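Local structure of UPF0678 fatty acid-binding protein-like protein ERS007657_00996 (Mycobacterium tuberculosis, 6R3W) at residues E91-T96 with L128-R133. The protein binds heme b in a ten-stranded beta-barrel and probably scavenges peroxynitrite by isomerising it to nitrate. Sequence-based numbering, arbitrary orientation. Where two conformers were deposited one is given.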
loop_
_atom_site.group_PDB
_atom_site.type_symbol
_atom_site.label_atom_id
_atom_site.label_comp_id
_atom_site.label_asym_id
_atom_site.label_seq_id
_atom_site.Cartn_x
_atom_site.Cartn_y
_atom_site.Cartn_z
ATOM N N GLU A 91 9.654 2.837 4.331
ATOM C CA GLU A 91 8.386 2.859 5.106
ATOM C C GLU A 91 8.238 1.482 5.766
ATOM O O GLU A 91 8.305 0.466 5.056
ATOM C CB GLU A 91 7.217 3.230 4.130
ATOM C CG GLU A 91 5.811 3.075 4.665
ATOM C CD GLU A 91 4.740 3.347 3.640
ATOM O OE1 GLU A 91 5.065 3.489 2.424
ATOM O OE2 GLU A 91 3.528 3.302 4.021
ATOM N N ILE A 92 7.937 1.445 7.063
ATOM C CA ILE A 92 7.377 0.256 7.726
ATOM C C ILE A 92 6.065 0.654 8.361
ATOM O O ILE A 92 6.058 1.545 9.239
ATOM C CB ILE A 92 8.329 -0.360 8.742
ATOM C CG1 ILE A 92 9.675 -0.704 8.110
ATOM C CG2 ILE A 92 7.659 -1.575 9.368
ATOM C CD1 ILE A 92 10.688 -1.299 9.085
ATOM N N GLU A 93 4.968 0.073 7.884
ATOM C CA GLU A 93 3.668 0.295 8.524
ATOM C C GLU A 93 3.285 -0.961 9.274
ATOM O O GLU A 93 3.548 -2.078 8.784
ATOM C CB GLU A 93 2.594 0.595 7.497
ATOM C CG GLU A 93 2.837 1.851 6.708
ATOM C CD GLU A 93 1.580 2.514 6.188
ATOM O OE1 GLU A 93 0.480 2.255 6.773
ATOM O OE2 GLU A 93 1.737 3.423 5.332
ATOM N N VAL A 94 2.733 -0.803 10.455
ATOM C CA VAL A 94 2.340 -1.935 11.310
ATOM C C VAL A 94 0.840 -1.846 11.527
ATOM O O VAL A 94 0.310 -0.742 11.670
ATOM C CB VAL A 94 3.141 -1.919 12.613
ATOM C CG1 VAL A 94 2.791 -3.101 13.492
ATOM C CG2 VAL A 94 4.635 -1.875 12.348
ATOM N N GLY A 95 0.176 -2.983 11.618
ATOM C CA GLY A 95 -1.249 -2.954 11.962
ATOM C C GLY A 95 -1.866 -4.313 12.000
ATOM O O GLY A 95 -1.194 -5.301 12.381
ATOM N N THR A 96 -3.145 -4.360 11.670
ATOM C CA THR A 96 -4.000 -5.528 11.899
ATOM C C THR A 96 -4.907 -5.742 10.698
ATOM O O THR A 96 -5.077 -4.843 9.873
ATOM C CB THR A 96 -4.800 -5.370 13.191
ATOM O OG1 THR A 96 -5.659 -4.237 13.063
ATOM C CG2 THR A 96 -3.911 -5.220 14.399
ATOM N N LEU A 128 2.735 7.841 7.587
ATOM C CA LEU A 128 1.851 7.277 6.550
ATOM C C LEU A 128 0.892 6.295 7.196
ATOM O O LEU A 128 1.344 5.461 8.006
ATOM C CB LEU A 128 2.694 6.579 5.482
ATOM C CG LEU A 128 3.605 7.498 4.683
ATOM C CD1 LEU A 128 4.705 6.713 3.984
ATOM C CD2 LEU A 128 2.820 8.337 3.696
ATOM N N ASP A 129 -0.381 6.422 6.855
ATOM C CA ASP A 129 -1.436 5.488 7.273
ATOM C C ASP A 129 -2.076 4.905 6.020
ATOM O O ASP A 129 -2.331 5.661 5.066
ATOM C CB ASP A 129 -2.544 6.181 8.071
ATOM C CG ASP A 129 -2.206 6.671 9.474
ATOM O OD1 ASP A 129 -1.019 6.765 9.825
ATOM O OD2 ASP A 129 -3.174 7.033 10.186
ATOM N N ARG A 130 -2.328 3.613 6.026
ATOM C CA ARG A 130 -3.028 2.915 4.925
ATOM C C ARG A 130 -4.244 2.156 5.465
ATOM O O ARG A 130 -4.119 1.421 6.460
ATOM C CB ARG A 130 -2.066 1.967 4.218
ATOM C CG ARG A 130 -0.984 2.673 3.409
ATOM C CD ARG A 130 0.033 1.685 2.887
ATOM N NE ARG A 130 1.213 2.341 2.355
ATOM C CZ ARG A 130 1.610 2.308 1.092
ATOM N NH1 ARG A 130 0.904 1.676 0.159
ATOM N NH2 ARG A 130 2.706 2.938 0.749
ATOM N N SER A 131 -5.354 2.284 4.752
ATOM C CA SER A 131 -6.584 1.499 4.955
ATOM C C SER A 131 -6.901 0.750 3.655
ATOM O O SER A 131 -7.141 1.403 2.662
ATOM C CB SER A 131 -7.706 2.411 5.370
ATOM O OG SER A 131 -8.886 1.681 5.612
ATOM N N TYR A 132 -6.833 -0.571 3.684
ATOM C CA TYR A 132 -7.066 -1.410 2.490
ATOM C C TYR A 132 -8.336 -2.251 2.735
ATOM O O TYR A 132 -8.537 -2.789 3.870
ATOM C CB TYR A 132 -5.807 -2.231 2.148
ATOM C CG TYR A 132 -4.741 -1.504 1.338
ATOM C CD1 TYR A 132 -4.372 -1.933 0.067
ATOM C CD2 TYR A 132 -4.064 -0.413 1.858
ATOM C CE1 TYR A 132 -3.430 -1.245 -0.691
ATOM C CE2 TYR A 132 -3.164 0.320 1.092
ATOM C CZ TYR A 132 -2.822 -0.111 -0.176
ATOM O OH TYR A 132 -1.889 0.585 -0.888
ATOM N N ARG A 133 -9.111 -2.416 1.686
ATOM C CA ARG A 133 -10.287 -3.297 1.686
ATOM C C ARG A 133 -10.219 -4.190 0.454
ATOM O O ARG A 133 -10.107 -3.662 -0.649
ATOM C CB ARG A 133 -11.564 -2.454 1.702
ATOM C CG ARG A 133 -12.849 -3.268 1.681
ATOM C CD ARG A 133 -14.022 -2.339 1.434
ATOM N NE ARG A 133 -15.275 -3.049 1.305
ATOM C CZ ARG A 133 -16.080 -3.313 2.311
ATOM N NH1 ARG A 133 -15.707 -3.023 3.548
ATOM N NH2 ARG A 133 -17.160 -4.039 2.105
#
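Glu91 reaches Arg130 and Leu128 with a fully stretched side chain: CG lies anti to the backbone N (chi1 170°) and the chain runs straight on beyond it, which carries the carboxylate away from its own strand. Its OE1 takes a hydrogen bond from Arg130 NH2 at 2.9 Å, with an N-H...O angle of 143°. The bond uses the syn lone pair of OE1, and the acceptor is tilted out of the guanidinium plane, so this salt bridge is bent; the carboxylate and guanidinium planes are turned 40° against each other. The same OE1 also receives a bond from His85. Leu128 crosses the Glu91 chain at about a right angle and lays its CD1 methyl 3.4 Å from Glu91 CD, an apolar cover beside the charged pair.

Two residues on, Glu93 also points inward and crosses the arginine chain almost perpendicularly. Its CD is 3.7 Å from Arg130 CD, so it packs on the aliphatic part of the arginine. Its OE2 comes to the guanidinium edge on the NE side, although the exact place of that oxygen is less certain. Both glutamates thus approach the NE/NH2 end of the buried Arg130, which probably offsets part of the negative charge gathered there, while NH1 adds a salt bridge to Glu67.

The strand axes approach to 8.0 Å, too far for direct sheet pairing. Strand 103-118 lies between strands 89-100 and 125-135 in the antiparallel barrel, and the network thus spans a second-neighbour pair through the interior. Strand 78-85 flanks the first partner and strand 138-147 the second, where Leu143 and Met145 pack on Leu128, which also touches the heme.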